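Local coordinates for DUF1254 domain-containing protein (Vibrio parahaemolyticus, PDB 3U07), which is of unknown function, pairing a DUF1254 with a DUF1214 region, and is probably exported from the cytoplasm by a signal peptide, at residues A[26-40]-A[232-244]. The protein carries 2 engineered substitutions. Residues are numbered along the deposited sequence; the frame is centred on the assembly and turned at random.
Sequences NVDLAEDAYIYGYSI and DKQWLDKYQSIGV
Tyr36 reaches from 26-40, the start of helix 26-52, to Asp232, just before helix 233-239, and makes the one hydrogen bond between the segments: OH gives its proton to OD2 at 2.6 Å, on the anti side and 22° out of the plane of a carboxylate turned 84° from the ring. The other oxygen, OD1, is in a salt bridge with Arg287, so both carboxylate oxygens of this buried acid have a partner. CG, roughly anti to the backbone N, carries the Tyr36 ring across to Trp235 and Tyr239, with which it forms an aromatic cluster. Its CD1 lies 3.5 Å from Trp235 CB, the two ring systems nearly parallel but slid apart, while Val244 CG1 sits at the ring's edge.

Tyr239 is a knob among Leu29, Asp32, Ala33 and Tyr36. One face takes a CH-pi contact from Ala33 CA, 3.8 Å from the ring centroid; Leu29 CD1 meets the edge.

Beyond it, Ile242 packs CG2 3.8 Å from Ala33 CB, while Ile242 CD1 lies against the backbone and CB of Ala30.

The axes of 26-40 and 233-239 run roughly antiparallel, at 146°, and approach to 10.0 Å. Helix 215-224 touches Tyr36, Ile40 and Val244, while helices 253-273 and 295-305 pack against other residues of 26-40.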
loop_
_atom_site.group_PDB
_atom_site.type_symbol
_atom_site.label_atom_id
_atom_site.label_comp_id
_atom_site.label_asym_id
_atom_site.label_seq_id
_atom_site.Cartn_x
_atom_site.Cartn_y
_atom_site.Cartn_z
ATOM N N ASN A 26 -25.828 -1.037 -23.342
ATOM C CA ASN A 26 -25.339 -2.233 -22.679
ATOM C C ASN A 26 -23.822 -2.122 -22.735
ATOM O O ASN A 26 -23.114 -2.755 -21.956
ATOM C CB ASN A 26 -25.815 -3.503 -23.381
ATOM C CG ASN A 26 -27.171 -3.965 -22.882
ATOM O OD1 ASN A 26 -27.660 -3.495 -21.851
ATOM N ND2 ASN A 26 -27.780 -4.898 -23.602
ATOM N N VAL A 27 -23.338 -1.302 -23.667
ATOM C CA VAL A 27 -21.906 -1.058 -23.824
ATOM C C VAL A 27 -21.472 -0.167 -22.660
ATOM O O VAL A 27 -20.372 -0.321 -22.117
ATOM C CB VAL A 27 -21.600 -0.346 -25.160
ATOM C CG1 VAL A 27 -20.153 0.127 -25.189
ATOM C CG2 VAL A 27 -21.858 -1.301 -26.315
ATOM N N ASP A 28 -22.342 0.769 -22.283
ATOM C CA ASP A 28 -22.063 1.660 -21.163
ATOM C C ASP A 28 -22.016 0.836 -19.874
ATOM O O ASP A 28 -21.123 1.006 -19.043
ATOM C CB ASP A 28 -23.154 2.732 -21.033
ATOM C CG ASP A 28 -23.123 3.746 -22.162
ATOM O OD1 ASP A 28 -22.083 3.838 -22.851
ATOM O OD2 ASP A 28 -24.132 4.462 -22.350
ATOM N N LEU A 29 -22.981 -0.063 -19.718
ATOM C CA LEU A 29 -23.044 -0.901 -18.526
ATOM C C LEU A 29 -21.812 -1.792 -18.461
ATOM O O LEU A 29 -21.198 -1.937 -17.403
ATOM C CB LEU A 29 -24.319 -1.752 -18.536
ATOM C CG LEU A 29 -24.698 -2.420 -17.211
ATOM C CD1 LEU A 29 -24.737 -1.375 -16.104
ATOM C CD2 LEU A 29 -26.053 -3.100 -17.346
ATOM N N ALA A 30 -21.442 -2.372 -19.600
ATOM C CA ALA A 30 -20.273 -3.247 -19.668
ATOM C C ALA A 30 -19.004 -2.504 -19.245
ATOM O O ALA A 30 -18.142 -3.072 -18.574
ATOM C CB ALA A 30 -20.115 -3.806 -21.081
ATOM N N GLU A 31 -18.889 -1.236 -19.632
ATOM C CA GLU A 31 -17.718 -0.444 -19.261
ATOM C C GLU A 31 -17.675 -0.251 -17.748
ATOM O O GLU A 31 -16.629 -0.408 -17.116
ATOM C CB GLU A 31 -17.751 0.935 -19.929
ATOM C CG GLU A 31 -16.557 1.808 -19.552
ATOM C CD GLU A 31 -16.621 3.199 -20.162
ATOM O OE1 GLU A 31 -17.416 3.408 -21.097
ATOM O OE2 GLU A 31 -15.862 4.082 -19.711
ATOM N N ASP A 32 -18.816 0.105 -17.166
ATOM C CA ASP A 32 -18.873 0.306 -15.729
ATOM C C ASP A 32 -18.655 -1.019 -15.002
ATOM O O ASP A 32 -18.026 -1.053 -13.953
ATOM C CB ASP A 32 -20.216 0.918 -15.323
ATOM C CG ASP A 32 -20.401 2.329 -15.857
ATOM O OD1 ASP A 32 -19.391 3.044 -16.025
ATOM O OD2 ASP A 32 -21.558 2.729 -16.095
ATOM N N ALA A 33 -19.169 -2.110 -15.564
ATOM C CA ALA A 33 -19.004 -3.424 -14.945
ATOM C C ALA A 33 -17.524 -3.760 -14.848
ATOM O O ALA A 33 -17.047 -4.198 -13.805
ATOM C CB ALA A 33 -19.738 -4.497 -15.758
ATOM N N TYR A 34 -16.787 -3.547 -15.935
ATOM C CA TYR A 34 -15.368 -3.838 -15.909
ATOM C C TYR A 34 -14.626 -2.927 -14.927
ATOM O O TYR A 34 -13.727 -3.378 -14.215
ATOM C CB TYR A 34 -14.740 -3.681 -17.294
ATOM C CG TYR A 34 -13.239 -3.843 -17.248
ATOM C CD1 TYR A 34 -12.656 -5.106 -17.152
ATOM C CD2 TYR A 34 -12.402 -2.730 -17.218
ATOM C CE1 TYR A 34 -11.274 -5.255 -17.023
ATOM C CE2 TYR A 34 -11.016 -2.870 -17.088
ATOM C CZ TYR A 34 -10.464 -4.130 -16.992
ATOM O OH TYR A 34 -9.100 -4.259 -16.871
ATOM N N ILE A 35 -14.989 -1.647 -14.892
ATOM C CA ILE A 35 -14.321 -0.715 -13.991
ATOM C C ILE A 35 -14.534 -1.122 -12.528
ATOM O O ILE A 35 -13.630 -0.969 -11.706
ATOM C CB ILE A 35 -14.774 0.743 -14.267
ATOM C CG1 ILE A 35 -14.144 1.218 -15.588
ATOM C CG2 ILE A 35 -14.329 1.668 -13.131
ATOM C CD1 ILE A 35 -14.718 2.517 -16.126
ATOM N N TYR A 36 -15.712 -1.650 -12.202
ATOM C CA TYR A 36 -15.969 -2.125 -10.838
ATOM C C TYR A 36 -15.083 -3.353 -10.587
ATOM O O TYR A 36 -14.448 -3.477 -9.537
ATOM C CB TYR A 36 -17.438 -2.536 -10.662
ATOM C CG TYR A 36 -17.649 -3.597 -9.593
ATOM C CD1 TYR A 36 -17.667 -3.268 -8.234
ATOM C CD2 TYR A 36 -17.763 -4.943 -9.943
ATOM C CE1 TYR A 36 -17.786 -4.258 -7.249
ATOM C CE2 TYR A 36 -17.885 -5.941 -8.967
ATOM C CZ TYR A 36 -17.892 -5.593 -7.626
ATOM O OH TYR A 36 -17.987 -6.589 -6.677
ATOM N N GLY A 37 -15.029 -4.246 -11.573
ATOM C CA GLY A 37 -14.242 -5.463 -11.436
ATOM C C GLY A 37 -12.738 -5.290 -11.490
ATOM O O GLY A 37 -11.990 -6.121 -10.960
ATOM N N TYR A 38 -12.298 -4.201 -12.112
ATOM C CA TYR A 38 -10.872 -3.905 -12.263
ATOM C C TYR A 38 -10.038 -4.074 -10.995
ATOM O O TYR A 38 -9.023 -4.775 -11.000
ATOM C CB TYR A 38 -10.690 -2.475 -12.784
ATOM C CG TYR A 38 -9.246 -2.037 -12.896
ATOM C CD1 TYR A 38 -8.474 -2.373 -14.010
ATOM C CD2 TYR A 38 -8.649 -1.290 -11.882
ATOM C CE1 TYR A 38 -7.138 -1.970 -14.111
ATOM C CE2 TYR A 38 -7.318 -0.884 -11.972
ATOM C CZ TYR A 38 -6.569 -1.227 -13.086
ATOM O OH TYR A 38 -5.256 -0.821 -13.170
ATOM N N SER A 39 -10.453 -3.426 -9.914
ATOM C CA SER A 39 -9.697 -3.513 -8.665
ATOM C C SER A 39 -9.554 -4.956 -8.182
ATOM O O SER A 39 -8.486 -5.367 -7.736
ATOM C CB SER A 39 -10.357 -2.653 -7.581
ATOM O OG SER A 39 -10.359 -1.285 -7.956
ATOM N N ILE A 40 -10.631 -5.725 -8.274
ATOM C CA ILE A 40 -10.596 -7.123 -7.857
ATOM C C ILE A 40 -9.723 -7.929 -8.820
ATOM O O ILE A 40 -8.889 -8.726 -8.400
ATOM C CB ILE A 40 -12.011 -7.730 -7.842
ATOM C CG1 ILE A 40 -12.859 -7.030 -6.773
ATOM C CG2 ILE A 40 -11.933 -9.228 -7.552
ATOM C CD1 ILE A 40 -14.352 -7.228 -6.931
ATOM N N ASP A 232 -20.508 -5.895 -1.715
ATOM C CA ASP A 232 -20.576 -5.122 -2.963
ATOM C C ASP A 232 -21.937 -5.179 -3.636
ATOM O O ASP A 232 -22.059 -4.848 -4.815
ATOM C CB ASP A 232 -19.549 -5.630 -3.979
ATOM C CG ASP A 232 -18.127 -5.295 -3.604
ATOM O OD1 ASP A 232 -17.920 -4.499 -2.663
ATOM O OD2 ASP A 232 -17.208 -5.827 -4.265
ATOM N N LYS A 233 -22.955 -5.593 -2.897
ATOM C CA LYS A 233 -24.292 -5.723 -3.455
ATOM C C LYS A 233 -24.756 -4.528 -4.273
ATOM O O LYS A 233 -25.324 -4.697 -5.351
ATOM C CB LYS A 233 -25.304 -6.012 -2.343
ATOM C CG LYS A 233 -26.718 -6.211 -2.856
ATOM C CD LYS A 233 -27.674 -6.628 -1.751
ATOM C CE LYS A 233 -29.114 -6.583 -2.243
ATOM N NZ LYS A 233 -29.312 -7.398 -3.474
ATOM N N GLN A 234 -24.520 -3.322 -3.771
ATOM C CA GLN A 234 -24.945 -2.130 -4.494
ATOM C C GLN A 234 -24.348 -2.109 -5.901
ATOM O O GLN A 234 -25.004 -1.694 -6.856
ATOM C CB GLN A 234 -24.550 -0.857 -3.734
ATOM C CG GLN A 234 -23.056 -0.662 -3.564
ATOM C CD GLN A 234 -22.480 -1.449 -2.401
ATOM O OE1 GLN A 234 -23.065 -2.433 -1.940
ATOM N NE2 GLN A 234 -21.315 -1.024 -1.926
ATOM N N TRP A 235 -23.113 -2.578 -6.033
ATOM C CA TRP A 235 -22.457 -2.600 -7.337
ATOM C C TRP A 235 -22.878 -3.815 -8.155
ATOM O O TRP A 235 -23.178 -3.699 -9.343
ATOM C CB TRP A 235 -20.940 -2.607 -7.168
ATOM C CG TRP A 235 -20.418 -1.457 -6.365
ATOM C CD1 TRP A 235 -19.789 -1.520 -5.153
ATOM C CD2 TRP A 235 -20.462 -0.073 -6.724
ATOM N NE1 TRP A 235 -19.435 -0.258 -4.735
ATOM C CE2 TRP A 235 -19.836 0.649 -5.681
ATOM C CE3 TRP A 235 -20.968 0.630 -7.825
ATOM C CZ2 TRP A 235 -19.700 2.041 -5.708
ATOM C CZ3 TRP A 235 -20.834 2.017 -7.853
ATOM C CH2 TRP A 235 -20.202 2.706 -6.797
ATOM N N LEU A 236 -22.911 -4.979 -7.514
ATOM C CA LEU A 236 -23.277 -6.213 -8.199
ATOM C C LEU A 236 -24.701 -6.224 -8.725
ATOM O O LEU A 236 -24.983 -6.873 -9.730
ATOM C CB LEU A 236 -23.044 -7.421 -7.283
ATOM C CG LEU A 236 -21.559 -7.697 -7.023
ATOM C CD1 LEU A 236 -21.401 -8.718 -5.907
ATOM C CD2 LEU A 236 -20.902 -8.182 -8.312
ATOM N N ASP A 237 -25.606 -5.520 -8.059
ATOM C CA ASP A 237 -26.980 -5.486 -8.538
ATOM C C ASP A 237 -27.062 -4.791 -9.897
ATOM O O ASP A 237 -27.919 -5.114 -10.718
ATOM C CB ASP A 237 -27.896 -4.775 -7.538
ATOM C CG ASP A 237 -28.257 -5.652 -6.343
ATOM O OD1 ASP A 237 -28.183 -6.895 -6.465
ATOM O OD2 ASP A 237 -28.630 -5.098 -5.287
ATOM N N LYS A 238 -26.154 -3.852 -10.140
ATOM C CA LYS A 238 -26.137 -3.108 -11.398
ATOM C C LYS A 238 -25.516 -3.867 -12.573
ATOM O O LYS A 238 -25.978 -3.760 -13.710
ATOM C CB LYS A 238 -25.356 -1.796 -11.226
ATOM C CG LYS A 238 -25.845 -0.879 -10.114
ATOM C CD LYS A 238 -24.928 0.326 -9.961
ATOM C CE LYS A 238 -25.426 1.271 -8.878
ATOM N NZ LYS A 238 -25.115 2.692 -9.206
ATOM N N TYR A 239 -24.481 -4.648 -12.289
ATOM C CA TYR A 239 -23.746 -5.347 -13.336
ATOM C C TYR A 239 -24.060 -6.816 -13.580
ATOM O O TYR A 239 -23.326 -7.504 -14.288
ATOM C CB TYR A 239 -22.254 -5.150 -13.055
ATOM C CG TYR A 239 -21.935 -3.705 -12.717
ATOM C CD1 TYR A 239 -22.472 -2.668 -13.481
ATOM C CD2 TYR A 239 -21.130 -3.371 -11.624
ATOM C CE1 TYR A 239 -22.221 -1.333 -13.167
ATOM C CE2 TYR A 239 -20.868 -2.035 -11.301
ATOM C CZ TYR A 239 -21.419 -1.023 -12.079
ATOM O OH TYR A 239 -21.169 0.297 -11.783
ATOM N N GLN A 240 -25.169 -7.281 -13.025
ATOM C CA GLN A 240 -25.576 -8.671 -13.158
ATOM C C GLN A 240 -25.787 -9.168 -14.590
ATOM O O GLN A 240 -25.378 -10.277 -14.932
ATOM C CB GLN A 240 -26.849 -8.899 -12.347
ATOM C CG GLN A 240 -27.188 -10.354 -12.113
ATOM C CD GLN A 240 -28.318 -10.510 -11.124
ATOM O OE1 GLN A 240 -29.486 -10.330 -11.465
ATOM N NE2 GLN A 240 -27.973 -10.828 -9.881
ATOM N N SER A 241 -26.424 -8.359 -15.426
ATOM C CA SER A 241 -26.684 -8.760 -16.807
ATOM C C SER A 241 -25.392 -8.929 -17.596
ATOM O O SER A 241 -25.354 -9.633 -18.603
ATOM C CB SER A 241 -27.581 -7.730 -17.503
ATOM O OG SER A 241 -26.937 -6.469 -17.613
ATOM N N ILE A 242 -24.331 -8.284 -17.128
ATOM C CA ILE A 242 -23.042 -8.367 -17.797
ATOM C C ILE A 242 -22.374 -9.703 -17.499
ATOM O O ILE A 242 -21.493 -10.132 -18.232
ATOM C CB ILE A 242 -22.109 -7.209 -17.352
ATOM C CG1 ILE A 242 -22.765 -5.863 -17.677
ATOM C CG2 ILE A 242 -20.759 -7.315 -18.046
ATOM C CD1 ILE A 242 -23.055 -5.650 -19.157
ATOM N N GLY A 243 -22.798 -10.364 -16.424
ATOM C CA GLY A 243 -22.207 -11.648 -16.079
ATOM C C GLY A 243 -21.312 -11.618 -14.849
ATOM O O GLY A 243 -20.673 -12.619 -14.512
ATOM N N VAL A 244 -21.243 -10.468 -14.184
ATOM C CA VAL A 244 -20.433 -10.332 -12.971
ATOM C C VAL A 244 -21.319 -10.820 -11.838
ATOM O O VAL A 244 -22.330 -10.196 -11.518
ATOM C CB VAL A 244 -20.042 -8.869 -12.703
ATOM C CG1 VAL A 244 -19.103 -8.793 -11.495
ATOM C CG2 VAL A 244 -19.379 -8.283 -13.939
#